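Local coordinates for chorismate mutase and shikimate 5-dehydrogenase fusion protein (Clostridium acetobutylicum, PDB 3FBT), which probably catalyses the reversible NADPH-dependent reduction of 3-dehydroshikimate to shikimate through this shikimate dehydrogenase part of a fusion protein that also carries a chorismate mutase domain, at residues S6-I11 with I250-S255; K46-V51 with M73-E78; A136-L141 with E161-F166; A210-Y215 with L221-A226. All coordinates share one frame; numbering follows the deposited sequence.

Contact 1: S6-I11 with I250-S255; sequences SIYGLI and IWNDIS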
loop_
_atom_site.group_PDB
_atom_site.type_symbol
_atom_site.label_atom_id
_atom_site.label_comp_id
_atom_site.label_asym_id
_atom_site.label_seq_id
_atom_site.Cartn_x
_atom_site.Cartn_y
_atom_site.Cartn_z
ATOM N N SER A 6 0.543 -7.626 0.194
ATOM C CA SER A 6 -0.696 -7.193 0.810
ATOM C C SER A 6 -0.487 -5.893 1.604
ATOM O O SER A 6 0.440 -5.816 2.351
ATOM C CB SER A 6 -1.160 -8.274 1.766
ATOM O OG SER A 6 -1.811 -9.275 1.021
ATOM N N ILE A 7 -1.351 -4.888 1.394
ATOM C CA ILE A 7 -1.243 -3.606 2.066
ATOM C C ILE A 7 -2.266 -3.531 3.241
ATOM O O ILE A 7 -3.460 -3.639 3.035
ATOM C CB ILE A 7 -1.523 -2.452 1.058
ATOM C CG1 ILE A 7 -0.546 -2.494 -0.140
ATOM C CG2 ILE A 7 -1.500 -1.085 1.791
ATOM C CD1 ILE A 7 -1.045 -1.731 -1.306
ATOM N N TYR A 8 -1.815 -3.303 4.462
ATOM C CA TYR A 8 -2.744 -3.198 5.613
ATOM C C TYR A 8 -2.350 -1.847 6.217
ATOM O O TYR A 8 -1.367 -1.234 5.753
ATOM C CB TYR A 8 -2.436 -4.272 6.646
ATOM C CG TYR A 8 -2.473 -5.698 6.147
ATOM C CD1 TYR A 8 -3.599 -6.486 6.334
ATOM C CD2 TYR A 8 -1.353 -6.295 5.563
ATOM C CE1 TYR A 8 -3.625 -7.774 5.961
ATOM C CE2 TYR A 8 -1.387 -7.597 5.161
ATOM C CZ TYR A 8 -2.543 -8.327 5.356
ATOM O OH TYR A 8 -2.609 -9.640 4.993
ATOM N N GLY A 9 -3.101 -1.353 7.198
ATOM C CA GLY A 9 -2.791 -0.055 7.749
ATOM C C GLY A 9 -3.774 0.423 8.771
ATOM O O GLY A 9 -4.717 -0.305 9.149
ATOM N N LEU A 10 -3.628 1.679 9.156
ATOM C CA LEU A 10 -4.558 2.331 10.109
ATOM C C LEU A 10 -4.983 3.612 9.404
ATOM O O LEU A 10 -4.147 4.401 8.914
ATOM C CB LEU A 10 -3.821 2.750 11.399
ATOM C CG LEU A 10 -4.555 3.669 12.438
ATOM C CD1 LEU A 10 -5.836 2.968 12.971
ATOM C CD2 LEU A 10 -3.622 4.065 13.693
ATOM N N ILE A 11 -6.269 3.867 9.378
ATOM C CA ILE A 11 -6.627 5.207 8.914
ATOM C C ILE A 11 -7.191 6.097 10.072
ATOM O O ILE A 11 -7.969 5.639 10.931
ATOM C CB ILE A 11 -7.541 5.081 7.679
ATOM C CG1 ILE A 11 -8.059 6.404 7.234
ATOM C CG2 ILE A 11 -8.814 4.266 8.037
ATOM C CD1 ILE A 11 -8.379 6.334 5.748
ATOM N N ILE A 250 -8.979 -11.605 11.681
ATOM C CA ILE A 250 -10.126 -11.382 10.850
ATOM C C ILE A 250 -9.752 -11.086 9.367
ATOM O O ILE A 250 -10.447 -11.526 8.428
ATOM C CB ILE A 250 -10.947 -10.231 11.427
ATOM C CG1 ILE A 250 -11.649 -10.624 12.775
ATOM C CG2 ILE A 250 -11.854 -9.684 10.379
ATOM C CD1 ILE A 250 -11.938 -9.343 13.701
ATOM N N TRP A 251 -8.668 -10.329 9.149
ATOM C CA TRP A 251 -8.230 -9.988 7.790
ATOM C C TRP A 251 -7.804 -11.241 6.987
ATOM O O TRP A 251 -8.172 -11.413 5.845
ATOM C CB TRP A 251 -7.048 -8.957 7.785
ATOM C CG TRP A 251 -7.456 -7.591 8.357
ATOM C CD1 TRP A 251 -8.649 -7.001 8.255
ATOM C CD2 TRP A 251 -6.592 -6.659 9.073
ATOM N NE1 TRP A 251 -8.610 -5.743 8.934
ATOM C CE2 TRP A 251 -7.354 -5.558 9.442
ATOM C CE3 TRP A 251 -5.247 -6.693 9.442
ATOM C CZ2 TRP A 251 -6.806 -4.463 10.140
ATOM C CZ3 TRP A 251 -4.719 -5.656 10.128
ATOM C CH2 TRP A 251 -5.493 -4.550 10.488
ATOM N N ASN A 252 -6.983 -12.063 7.606
ATOM C CA ASN A 252 -6.390 -13.155 6.934
ATOM C C ASN A 252 -7.057 -14.482 7.233
ATOM O O ASN A 252 -6.556 -15.509 6.819
ATOM C CB ASN A 252 -4.938 -13.193 7.308
ATOM C CG ASN A 252 -4.272 -11.884 6.991
ATOM O OD1 ASN A 252 -4.316 -11.434 5.845
ATOM N ND2 ASN A 252 -3.745 -11.205 8.017
ATOM N N ASP A 253 -8.194 -14.455 7.913
ATOM C CA ASP A 253 -8.929 -15.678 8.298
ATOM C C ASP A 253 -7.995 -16.736 8.788
ATOM O O ASP A 253 -7.961 -17.850 8.211
ATOM C CB ASP A 253 -9.729 -16.190 7.110
ATOM C CG ASP A 253 -10.946 -15.316 6.844
ATOM O OD1 ASP A 253 -11.692 -15.083 7.828
ATOM O OD2 ASP A 253 -11.157 -14.830 5.697
ATOM N N ILE A 254 -7.197 -16.386 9.808
ATOM C CA ILE A 254 -6.268 -17.319 10.477
ATOM C C ILE A 254 -6.510 -17.263 11.993
ATOM O O ILE A 254 -7.274 -16.423 12.449
ATOM C CB ILE A 254 -4.776 -16.918 10.228
ATOM C CG1 ILE A 254 -4.523 -15.431 10.559
ATOM C CG2 ILE A 254 -4.330 -17.229 8.797
ATOM C CD1 ILE A 254 -3.000 -15.067 10.682
ATOM N N SER A 255 -5.783 -18.064 12.782
ATOM C CA SER A 255 -5.782 -17.943 14.234
ATOM C C SER A 255 -4.380 -17.787 14.658
ATOM O O SER A 255 -3.531 -18.516 14.191
ATOM C CB SER A 255 -6.351 -19.199 14.892
ATOM O OG SER A 255 -7.566 -19.473 14.247
#

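Contact 2: K46-V51 with M73-E78; sequences KLKESV and MKELYE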
loop_
_atom_site.group_PDB
_atom_site.type_symbol
_atom_site.label_atom_id
_atom_site.label_comp_id
_atom_site.label_asym_id
_atom_site.label_seq_id
_atom_site.Cartn_x
_atom_site.Cartn_y
_atom_site.Cartn_z
ATOM N N LYS A 46 -12.728 13.283 2.708
ATOM C CA LYS A 46 -12.373 12.258 1.758
ATOM C C LYS A 46 -12.458 10.842 2.291
ATOM O O LYS A 46 -11.897 9.962 1.691
ATOM C CB LYS A 46 -10.936 12.468 1.310
ATOM C CG LYS A 46 -10.594 13.942 1.095
ATOM C CD LYS A 46 -10.975 14.393 -0.290
ATOM C CE LYS A 46 -9.967 15.427 -0.787
ATOM N NZ LYS A 46 -10.520 16.122 -1.980
ATOM N N LEU A 47 -13.115 10.598 3.413
ATOM C CA LEU A 47 -13.107 9.221 3.957
ATOM C C LEU A 47 -13.728 8.266 2.939
ATOM O O LEU A 47 -13.289 7.157 2.710
ATOM C CB LEU A 47 -13.842 9.144 5.297
ATOM C CG LEU A 47 -14.020 7.775 5.955
ATOM C CD1 LEU A 47 -12.712 7.078 6.356
ATOM C CD2 LEU A 47 -14.968 7.905 7.186
ATOM N N LYS A 48 -14.763 8.708 2.294
ATOM C CA LYS A 48 -15.508 7.757 1.522
ATOM C C LYS A 48 -14.747 7.401 0.271
ATOM O O LYS A 48 -14.553 6.228 -0.017
ATOM C CB LYS A 48 -16.907 8.268 1.175
ATOM C CG LYS A 48 -17.769 7.051 0.882
ATOM C CD LYS A 48 -18.155 6.971 -0.547
ATOM C CE LYS A 48 -19.514 7.631 -0.676
ATOM N NZ LYS A 48 -19.492 8.584 -1.815
ATOM N N GLU A 49 -14.282 8.417 -0.453
ATOM C CA GLU A 49 -13.428 8.151 -1.608
ATOM C C GLU A 49 -12.146 7.313 -1.289
ATOM O O GLU A 49 -11.822 6.381 -2.015
ATOM C CB GLU A 49 -13.082 9.448 -2.364
ATOM C CG GLU A 49 -14.257 10.388 -2.609
ATOM C CD GLU A 49 -14.348 11.443 -1.506
ATOM O OE1 GLU A 49 -14.982 11.225 -0.413
ATOM O OE2 GLU A 49 -13.753 12.525 -1.747
ATOM N N SER A 50 -11.443 7.571 -0.183
ATOM C CA SER A 50 -10.280 6.711 0.116
ATOM C C SER A 50 -10.631 5.266 0.383
ATOM O O SER A 50 -9.968 4.336 -0.095
ATOM C CB SER A 50 -9.468 7.239 1.308
ATOM O OG SER A 50 -9.593 8.618 1.323
ATOM N N VAL A 51 -11.613 5.039 1.240
ATOM C CA VAL A 51 -12.071 3.690 1.485
ATOM C C VAL A 51 -12.443 3.000 0.111
ATOM O O VAL A 51 -12.110 1.844 -0.100
ATOM C CB VAL A 51 -13.289 3.743 2.523
ATOM C CG1 VAL A 51 -14.127 2.528 2.521
ATOM C CG2 VAL A 51 -12.767 4.030 3.980
ATOM N N MET A 73 -18.937 3.646 9.521
ATOM C CA MET A 73 -19.976 2.638 9.466
ATOM C C MET A 73 -20.899 2.840 8.220
ATOM O O MET A 73 -21.509 1.898 7.718
ATOM C CB MET A 73 -20.771 2.618 10.801
ATOM C CG MET A 73 -19.951 2.155 12.075
ATOM S SD MET A 73 -21.015 2.224 13.589
ATOM C CE MET A 73 -20.703 0.706 14.493
ATOM N N LYS A 74 -21.002 4.069 7.741
ATOM C CA LYS A 74 -21.805 4.399 6.571
ATOM C C LYS A 74 -21.400 3.617 5.315
ATOM O O LYS A 74 -22.194 3.464 4.380
ATOM C CB LYS A 74 -21.695 5.901 6.284
ATOM C CG LYS A 74 -22.635 6.721 7.143
ATOM C CD LYS A 74 -22.231 8.175 7.192
ATOM C CE LYS A 74 -23.208 9.008 8.078
ATOM N NZ LYS A 74 -23.002 8.878 9.572
ATOM N N GLU A 75 -20.180 3.090 5.336
ATOM C CA GLU A 75 -19.547 2.552 4.157
ATOM C C GLU A 75 -19.637 1.045 4.086
ATOM O O GLU A 75 -19.258 0.463 3.104
ATOM C CB GLU A 75 -18.084 2.965 4.154
ATOM C CG GLU A 75 -17.894 4.464 4.230
ATOM C CD GLU A 75 -18.508 5.164 3.046
ATOM O OE1 GLU A 75 -18.801 4.483 2.026
ATOM O OE2 GLU A 75 -18.709 6.403 3.129
ATOM N N LEU A 76 -20.119 0.409 5.134
ATOM C CA LEU A 76 -19.896 -1.024 5.277
ATOM C C LEU A 76 -21.167 -1.729 4.884
ATOM O O LEU A 76 -22.248 -1.239 5.197
ATOM C CB LEU A 76 -19.562 -1.367 6.736
ATOM C CG LEU A 76 -18.443 -0.521 7.378
ATOM C CD1 LEU A 76 -18.025 -0.989 8.771
ATOM C CD2 LEU A 76 -17.248 -0.618 6.506
ATOM N N TYR A 77 -21.081 -2.882 4.237
ATOM C CA TYR A 77 -22.327 -3.525 3.898
ATOM C C TYR A 77 -22.777 -4.381 5.093
ATOM O O TYR A 77 -23.951 -4.781 5.232
ATOM C CB TYR A 77 -22.187 -4.325 2.604
ATOM C CG TYR A 77 -21.340 -5.561 2.765
ATOM C CD1 TYR A 77 -20.000 -5.518 2.510
ATOM C CD2 TYR A 77 -21.891 -6.781 3.170
ATOM C CE1 TYR A 77 -19.193 -6.637 2.674
ATOM C CE2 TYR A 77 -21.090 -7.929 3.328
ATOM C CZ TYR A 77 -19.745 -7.823 3.066
ATOM O OH TYR A 77 -18.899 -8.897 3.215
ATOM N N GLU A 78 -21.865 -4.646 5.999
ATOM C CA GLU A 78 -22.225 -5.440 7.136
ATOM C C GLU A 78 -21.278 -5.080 8.302
ATOM O O GLU A 78 -20.162 -4.637 8.037
ATOM C CB GLU A 78 -22.051 -6.882 6.714
ATOM C CG GLU A 78 -22.397 -7.892 7.713
ATOM C CD GLU A 78 -22.158 -9.303 7.132
ATOM O OE1 GLU A 78 -23.136 -9.977 6.779
ATOM O OE2 GLU A 78 -20.996 -9.729 7.006
#

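Contact 3: A136-L141 with E161-F166; sequences AVLQYL and EIYGEF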
loop_
_atom_site.group_PDB
_atom_site.type_symbol
_atom_site.label_atom_id
_atom_site.label_comp_id
_atom_site.label_asym_id
_atom_site.label_seq_id
_atom_site.Cartn_x
_atom_site.Cartn_y
_atom_site.Cartn_z
ATOM N N ALA A 136 -16.200 0.255 24.181
ATOM C CA ALA A 136 -15.980 -1.196 24.083
ATOM C C ALA A 136 -15.774 -1.814 25.465
ATOM O O ALA A 136 -16.234 -2.872 25.711
ATOM C CB ALA A 136 -14.797 -1.507 23.176
ATOM N N VAL A 137 -15.086 -1.144 26.354
ATOM C CA VAL A 137 -14.871 -1.621 27.754
ATOM C C VAL A 137 -16.249 -1.762 28.488
ATOM O O VAL A 137 -16.498 -2.760 29.163
ATOM C CB VAL A 137 -13.952 -0.608 28.463
ATOM C CG1 VAL A 137 -13.942 -0.714 30.005
ATOM C CG2 VAL A 137 -12.561 -0.661 27.923
ATOM N N LEU A 138 -17.158 -0.784 28.335
ATOM C CA LEU A 138 -18.483 -0.816 28.996
ATOM C C LEU A 138 -19.355 -1.934 28.417
ATOM O O LEU A 138 -20.044 -2.634 29.159
ATOM C CB LEU A 138 -19.218 0.529 28.825
ATOM C CG LEU A 138 -18.571 1.733 29.529
ATOM C CD1 LEU A 138 -19.080 3.099 29.019
ATOM C CD2 LEU A 138 -18.684 1.637 31.100
ATOM N N GLN A 139 -19.322 -2.151 27.103
ATOM C CA GLN A 139 -20.049 -3.299 26.557
ATOM C C GLN A 139 -19.500 -4.607 27.129
ATOM O O GLN A 139 -20.276 -5.503 27.500
ATOM C CB GLN A 139 -19.987 -3.347 25.037
ATOM C CG GLN A 139 -20.845 -4.407 24.492
ATOM C CD GLN A 139 -22.286 -4.064 24.737
ATOM O OE1 GLN A 139 -22.658 -2.888 24.726
ATOM N NE2 GLN A 139 -23.116 -5.087 24.976
ATOM N N TYR A 140 -18.167 -4.732 27.180
ATOM C CA TYR A 140 -17.593 -5.948 27.742
ATOM C C TYR A 140 -18.000 -6.205 29.213
ATOM O O TYR A 140 -18.418 -7.318 29.519
ATOM C CB TYR A 140 -16.090 -5.924 27.623
ATOM C CG TYR A 140 -15.421 -7.187 28.081
ATOM C CD1 TYR A 140 -15.190 -8.269 27.185
ATOM C CD2 TYR A 140 -15.006 -7.313 29.379
ATOM C CE1 TYR A 140 -14.584 -9.460 27.617
ATOM C CE2 TYR A 140 -14.405 -8.505 29.836
ATOM C CZ TYR A 140 -14.177 -9.549 28.971
ATOM O OH TYR A 140 -13.534 -10.649 29.490
ATOM N N LEU A 141 -17.876 -5.198 30.095
ATOM C CA LEU A 141 -18.197 -5.351 31.519
ATOM C C LEU A 141 -19.629 -5.833 31.743
ATOM O O LEU A 141 -19.915 -6.706 32.578
ATOM C CB LEU A 141 -18.021 -4.051 32.284
ATOM C CG LEU A 141 -16.668 -3.369 32.281
ATOM C CD1 LEU A 141 -16.795 -1.965 32.907
ATOM C CD2 LEU A 141 -15.607 -4.260 32.969
ATOM N N GLU A 161 -26.501 11.569 29.456
ATOM C CA GLU A 161 -27.348 11.487 28.255
ATOM C C GLU A 161 -26.822 10.375 27.363
ATOM O O GLU A 161 -27.618 9.650 26.749
ATOM C CB GLU A 161 -27.382 12.801 27.445
ATOM C CG GLU A 161 -27.958 13.992 28.159
ATOM C CD GLU A 161 -29.345 13.764 28.728
ATOM O OE1 GLU A 161 -30.094 12.871 28.253
ATOM O OE2 GLU A 161 -29.701 14.502 29.675
ATOM N N ILE A 162 -25.497 10.281 27.258
ATOM C CA ILE A 162 -24.821 9.286 26.402
ATOM C C ILE A 162 -24.966 7.849 26.897
ATOM O O ILE A 162 -25.260 6.943 26.131
ATOM C CB ILE A 162 -23.320 9.580 26.286
ATOM N N TYR A 163 -24.723 7.631 28.190
ATOM C CA TYR A 163 -24.761 6.265 28.732
ATOM C C TYR A 163 -25.856 6.107 29.803
ATOM O O TYR A 163 -25.565 5.920 30.983
ATOM C CB TYR A 163 -23.389 5.847 29.318
ATOM C CG TYR A 163 -22.193 5.949 28.401
ATOM C CD1 TYR A 163 -21.968 5.001 27.400
ATOM C CD2 TYR A 163 -21.228 6.944 28.585
ATOM C CE1 TYR A 163 -20.866 5.070 26.565
ATOM C CE2 TYR A 163 -20.100 7.025 27.758
ATOM C CZ TYR A 163 -19.919 6.064 26.747
ATOM O OH TYR A 163 -18.797 6.123 25.929
ATOM N N GLY A 164 -27.111 6.112 29.364
ATOM C CA GLY A 164 -28.245 6.177 30.276
ATOM C C GLY A 164 -28.419 4.990 31.188
ATOM O O GLY A 164 -28.952 5.126 32.287
ATOM N N GLU A 165 -27.973 3.823 30.737
ATOM C CA GLU A 165 -28.166 2.578 31.474
ATOM C C GLU A 165 -27.017 2.275 32.433
ATOM O O GLU A 165 -26.987 1.222 33.077
ATOM C CB GLU A 165 -28.283 1.427 30.486
ATOM C CG GLU A 165 -27.291 1.531 29.363
ATOM C CD GLU A 165 -27.224 0.245 28.557
ATOM O OE1 GLU A 165 -27.082 -0.860 29.173
ATOM O OE2 GLU A 165 -27.304 0.345 27.307
ATOM N N PHE A 166 -26.050 3.180 32.528
ATOM C CA PHE A 166 -25.024 2.998 33.521
ATOM C C PHE A 166 -25.165 4.066 34.583
ATOM O O PHE A 166 -25.717 5.107 34.318
ATOM C CB PHE A 166 -23.655 3.058 32.850
ATOM C CG PHE A 166 -23.424 1.944 31.846
ATOM C CD1 PHE A 166 -23.347 0.602 32.258
ATOM C CD2 PHE A 166 -23.262 2.227 30.500
ATOM C CE1 PHE A 166 -23.138 -0.433 31.327
ATOM C CE2 PHE A 166 -23.032 1.175 29.563
ATOM C CZ PHE A 166 -22.981 -0.120 29.977
#

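Contact 4: A210-Y215 with L221-A226; sequences AVDLIY and LFLKYA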
loop_
_atom_site.group_PDB
_atom_site.type_symbol
_atom_site.label_atom_id
_atom_site.label_comp_id
_atom_site.label_asym_id
_atom_site.label_seq_id
_atom_site.Cartn_x
_atom_site.Cartn_y
_atom_site.Cartn_z
ATOM N N ALA A 210 -6.353 -2.353 39.504
ATOM C CA ALA A 210 -6.262 -1.162 38.758
ATOM C C ALA A 210 -5.889 -1.589 37.343
ATOM O O ALA A 210 -4.862 -2.237 37.224
ATOM C CB ALA A 210 -5.146 -0.305 39.327
ATOM N N VAL A 211 -6.681 -1.227 36.311
ATOM C CA VAL A 211 -6.373 -1.472 34.871
ATOM C C VAL A 211 -6.213 -0.103 34.131
ATOM O O VAL A 211 -7.171 0.673 34.051
ATOM C CB VAL A 211 -7.514 -2.299 34.138
ATOM C CG1 VAL A 211 -7.133 -2.707 32.618
ATOM C CG2 VAL A 211 -7.903 -3.557 34.896
ATOM N N ASP A 212 -5.036 0.207 33.619
ATOM C CA ASP A 212 -4.872 1.366 32.742
ATOM C C ASP A 212 -4.770 0.920 31.273
ATOM O O ASP A 212 -4.004 0.038 30.945
ATOM C CB ASP A 212 -3.605 2.124 33.080
ATOM C CG ASP A 212 -3.680 3.587 32.640
ATOM O OD1 ASP A 212 -4.427 3.862 31.681
ATOM O OD2 ASP A 212 -3.039 4.478 33.294
ATOM N N LEU A 213 -5.529 1.524 30.378
ATOM C CA LEU A 213 -5.415 1.151 28.952
ATOM C C LEU A 213 -4.203 1.803 28.291
ATOM O O LEU A 213 -3.844 1.456 27.174
ATOM C CB LEU A 213 -6.665 1.506 28.150
ATOM C CG LEU A 213 -7.831 0.571 27.998
ATOM C CD1 LEU A 213 -8.351 0.151 29.377
ATOM C CD2 LEU A 213 -8.806 1.407 27.271
ATOM N N ILE A 214 -3.589 2.758 28.973
ATOM C CA ILE A 214 -2.276 3.250 28.617
ATOM C C ILE A 214 -1.170 2.202 28.813
ATOM O O ILE A 214 -1.140 1.497 29.854
ATOM C CB ILE A 214 -1.963 4.421 29.511
ATOM C CG1 ILE A 214 -3.048 5.507 29.281
ATOM C CG2 ILE A 214 -0.456 4.891 29.292
ATOM C CD1 ILE A 214 -3.064 6.614 30.365
ATOM N N TYR A 215 -0.249 2.112 27.834
ATOM C CA TYR A 215 0.866 1.113 27.845
ATOM C C TYR A 215 2.207 1.825 27.709
ATOM O O TYR A 215 3.276 1.215 27.789
ATOM C CB TYR A 215 0.758 0.097 26.659
ATOM C CG TYR A 215 0.592 0.765 25.304
ATOM C CD1 TYR A 215 1.692 1.282 24.593
ATOM C CD2 TYR A 215 -0.662 0.933 24.772
ATOM C CE1 TYR A 215 1.508 1.948 23.346
ATOM C CE2 TYR A 215 -0.854 1.569 23.580
ATOM C CZ TYR A 215 0.216 2.060 22.873
ATOM O OH TYR A 215 -0.089 2.689 21.711
ATOM N N LEU A 221 1.560 7.139 36.673
ATOM C CA LEU A 221 1.263 7.580 38.039
ATOM C C LEU A 221 0.085 6.774 38.572
ATOM O O LEU A 221 0.136 6.176 39.657
ATOM C CB LEU A 221 0.955 9.086 38.064
ATOM C CG LEU A 221 0.922 9.794 39.435
ATOM C CD1 LEU A 221 2.232 9.530 40.236
ATOM C CD2 LEU A 221 0.687 11.290 39.272
ATOM N N PHE A 222 -0.987 6.723 37.790
ATOM C CA PHE A 222 -2.135 5.945 38.183
ATOM C C PHE A 222 -1.781 4.528 38.615
ATOM O O PHE A 222 -2.350 4.049 39.612
ATOM C CB PHE A 222 -3.165 5.917 37.061
ATOM C CG PHE A 222 -4.318 4.961 37.273
ATOM C CD1 PHE A 222 -5.331 5.284 38.140
ATOM C CD2 PHE A 222 -4.425 3.779 36.535
ATOM C CE1 PHE A 222 -6.389 4.466 38.287
ATOM C CE2 PHE A 222 -5.509 2.956 36.641
ATOM C CZ PHE A 222 -6.501 3.296 37.537
ATOM N N LEU A 223 -0.919 3.831 37.859
ATOM C CA LEU A 223 -0.525 2.489 38.216
ATOM C C LEU A 223 0.535 2.348 39.364
ATOM O O LEU A 223 0.513 1.365 40.115
ATOM C CB LEU A 223 -0.072 1.725 36.979
ATOM C CG LEU A 223 -1.148 1.421 35.922
ATOM C CD1 LEU A 223 -0.453 0.716 34.785
ATOM C CD2 LEU A 223 -2.292 0.537 36.497
ATOM N N LYS A 224 1.462 3.294 39.462
ATOM C CA LYS A 224 2.368 3.358 40.610
ATOM C C LYS A 224 1.519 3.367 41.892
ATOM O O LYS A 224 1.576 2.424 42.742
ATOM C CB LYS A 224 3.213 4.635 40.540
ATOM C CG LYS A 224 4.169 4.767 41.720
ATOM C CD LYS A 224 4.587 6.178 41.958
ATOM C CE LYS A 224 5.195 6.817 40.688
ATOM N NZ LYS A 224 6.200 7.895 41.050
ATOM N N TYR A 225 0.675 4.399 41.976
ATOM C CA TYR A 225 -0.336 4.518 43.018
ATOM C C TYR A 225 -0.901 3.188 43.413
ATOM O O TYR A 225 -1.058 2.910 44.600
ATOM C CB TYR A 225 -1.514 5.354 42.539
ATOM C CG TYR A 225 -1.247 6.806 42.496
ATOM C CD1 TYR A 225 -0.036 7.324 42.916
ATOM C CD2 TYR A 225 -2.241 7.686 42.058
ATOM C CE1 TYR A 225 0.198 8.706 42.882
ATOM C CE2 TYR A 225 -2.030 9.018 41.992
ATOM C CZ TYR A 225 -0.831 9.541 42.426
ATOM O OH TYR A 225 -0.677 10.910 42.358
ATOM N N ALA A 226 -1.295 2.397 42.416
ATOM C CA ALA A 226 -1.867 1.100 42.665
ATOM C C ALA A 226 -0.804 0.209 43.291
ATOM O O ALA A 226 -1.129 -0.636 44.141
ATOM C CB ALA A 226 -2.380 0.492 41.361
#

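Contact 1: S6-I11 with I250-S255
Tyr-8 and Asn-252 reach out to each other across the contact, the phenol of the strand meeting the amide oxygen. Tyr-8 OH donates to Asn-252 OD1 at 2.6 Å, with the acceptor lying in the plane of the phenol ring, at its edge. Seen from the amide, the hydroxyl makes a C=O...donor angle of 122° and sits a little out of the carbonyl plane, while the amide plane stands steeply to the ring. The same phenol also meets Trp-251, obliquely: the two side chains run past each other, pointing opposite ways. Their closest atoms, Tyr-8 CD1 and Trp-251 CE3, are 3.5 Å apart, and the ring planes are inclined at 35°. Through these residues the long helix 237-252, which comes over from the nucleotide-binding side, closes against strand 6-12 of the mixed sheet in the substrate-binding domain of the shikimate dehydrogenase fold. Trp-251 lies about 6 Å from the side chain of Gln-243, a predicted shikimate ligand. The CA–CB bond of Tyr-8 points to the helix, and a chi1 of -57° sets CG opposite the carbonyl carbon, beside the backbone N, which lets OH reach Asn-252. Phe-28 meets the Tyr-8 ring as well, and Tyr-37 of strand 35-41 touches both aromatic residues.

Contact 2: K46-V51 with M73-E78
In Glu-75, CG lies opposite the carbonyl carbon (chi1 -56°) and the chain bends at chi2 (-61°), carrying the carboxylate up to Lys-48, whose own CG lies opposite its backbone nitrogen (chi1 -158°). The two chains run nearly perpendicular. The carboxylate is modelled beside the lysine methylenes, too close at CG for the detail to be trusted. Lys-48 bends again further out, and its NZ stays 5.5 Å from Glu-75 OE2. The opposite charges are therefore near each other without a salt bridge, and any attraction is probably modest. Buried Val-51 brings CG1 to 4.3 Å from Glu-75 CB, a loose approach. The contact joins helix 47-56 of the substrate-binding domain to the 3-10 turn that precedes strand 78-79, at the rim of the mixed sheet; Val-51 and Leu-76 both pack on Ile-99 of strand 99-102. Lys-46 occupies the N-cap position, and its carbonyl oxygen takes two bonds from Ser-50, from OG at 2.7 Å and from the backbone N at 3.1 Å, arriving from opposite faces of the carbonyl plane. Ser-50 also packs on Thr-53 of the second subunit.

Contact 3: A136-L141 with E161-F166
Leu-138 meets two aromatic rings of the 161-166 segment; no hydrogen bond crosses the contact, which is made by side-chain packing. The first interaction is a CH-pi contact. Leu-138 CD1 sits over one face of the Tyr-163 ring, 3.8 Å from its centroid and 18° off the ring normal, displaced toward the rim on the CE1 side; Tyr-163 CE1 is its nearest ring atom at 3.6 Å. On the opposite face lies Ile-162 CB, also offset toward the rim, which leaves the phenol between an aliphatic group of its own segment and one from the helix. The leucine lies across the tyrosine, and its chi2 of 163° carries CD1 outward from the helix to the ring.

The second is plain van der Waals packing nearer the backbone. Leu-138 CB is 3.9 Å from Phe-166 CE2, approaching that ring obliquely, so the two aromatics take different parts of one leucine: Tyr-163 its branch tip, Phe-166 its root.

Polar bonds act within the second segment and beyond it. A type I beta turn runs from Tyr-163 to Phe-166, closed by Phe-166 N to Tyr-163 O at 3.2 Å; the two rings stand at either end of this turn, and both meet Leu-138. Tyr-163 OH hydrogen-bonds to the carbonyl oxygen of Ser-130, in the glycine-rich loop predicted to bind NADP(+), which fixes the outer end of the phenol.

Helix 134-143, which follows that loop after strand 124-128, thus packs against the turn linking helix 156-162 to strand 167-170, with Leu-138 also resting on Val-127 of strand 124-128 and on Ile-149 and Val-151 of strand 148-153.

Contact 4: A210-Y215 with L221-A226
Asp-212 ends strand 209-212 facing helix 221-228, the helix of a beta-alpha-beta unit in the Rossmann-type domain that continues into strand 232-234. The axes of 210-212 and 221-226 run nearly antiparallel, at 163°, and approach to 8.7 Å. From the backbone outward, Asp-212 CB rests against Leu-223, 3.8 Å from its CG and almost as near its CD1. The next atom, CG, is turned opposite the backbone nitrogen (chi1 -156°) and comes up to the Phe-222 ring at CD2. At the tip the two oxygens part company. OD2 lies 3.6 Å from Phe-222 CD2, obliquely to a ring whose plane stands 89° from the carboxylate, and it also bonds to Thr-220 OG1 just before the helix. OD1 takes a bond from Asn-184 ND2 of the adjacent strand 181-184, and also one from Ile-214 N. These bonds satisfy a carboxylate buried among apolar groups.

Two residues earlier, on the same face of the strand, Ala-210 meets Ala-226, CB to CB at 3.5 Å, where the backbones come nearest (their CA atoms 6.3 Å apart). Leu-213 and Tyr-215, predicted to bind NADP(+) and shikimate respectively, lie in the loop just after the strand. Between them, Ile-214 N closes an Asx turn by donating to Asp-212 OD1 at 3.0 Å, meeting that oxygen from above the carboxylate plane.

Overall arrangement
The four contacts divide between the two domains. Contacts 1 and 2 lie in the substrate-binding half, with centres 17 Å apart; contacts 3 and 4 lie in the nucleotide-binding half, 21 Å apart. Contacts 1 and 4 are buried, whereas contacts 2 and 3 are partly buried. No two share a helix or strand. Contact 1 alone uses residues far apart in sequence, bringing a late helix back to the first strand; the others join elements close along the chain. Their chemistry differs accordingly: an aromatic pair with a phenol-amide bond in contact 1, a lysine and a glutamate without a salt bridge in contact 2, on a helix that also meets the second subunit, leucine against aromatic rings in contact 3, and close methyl packing beside a bonded carboxylate in contact 4.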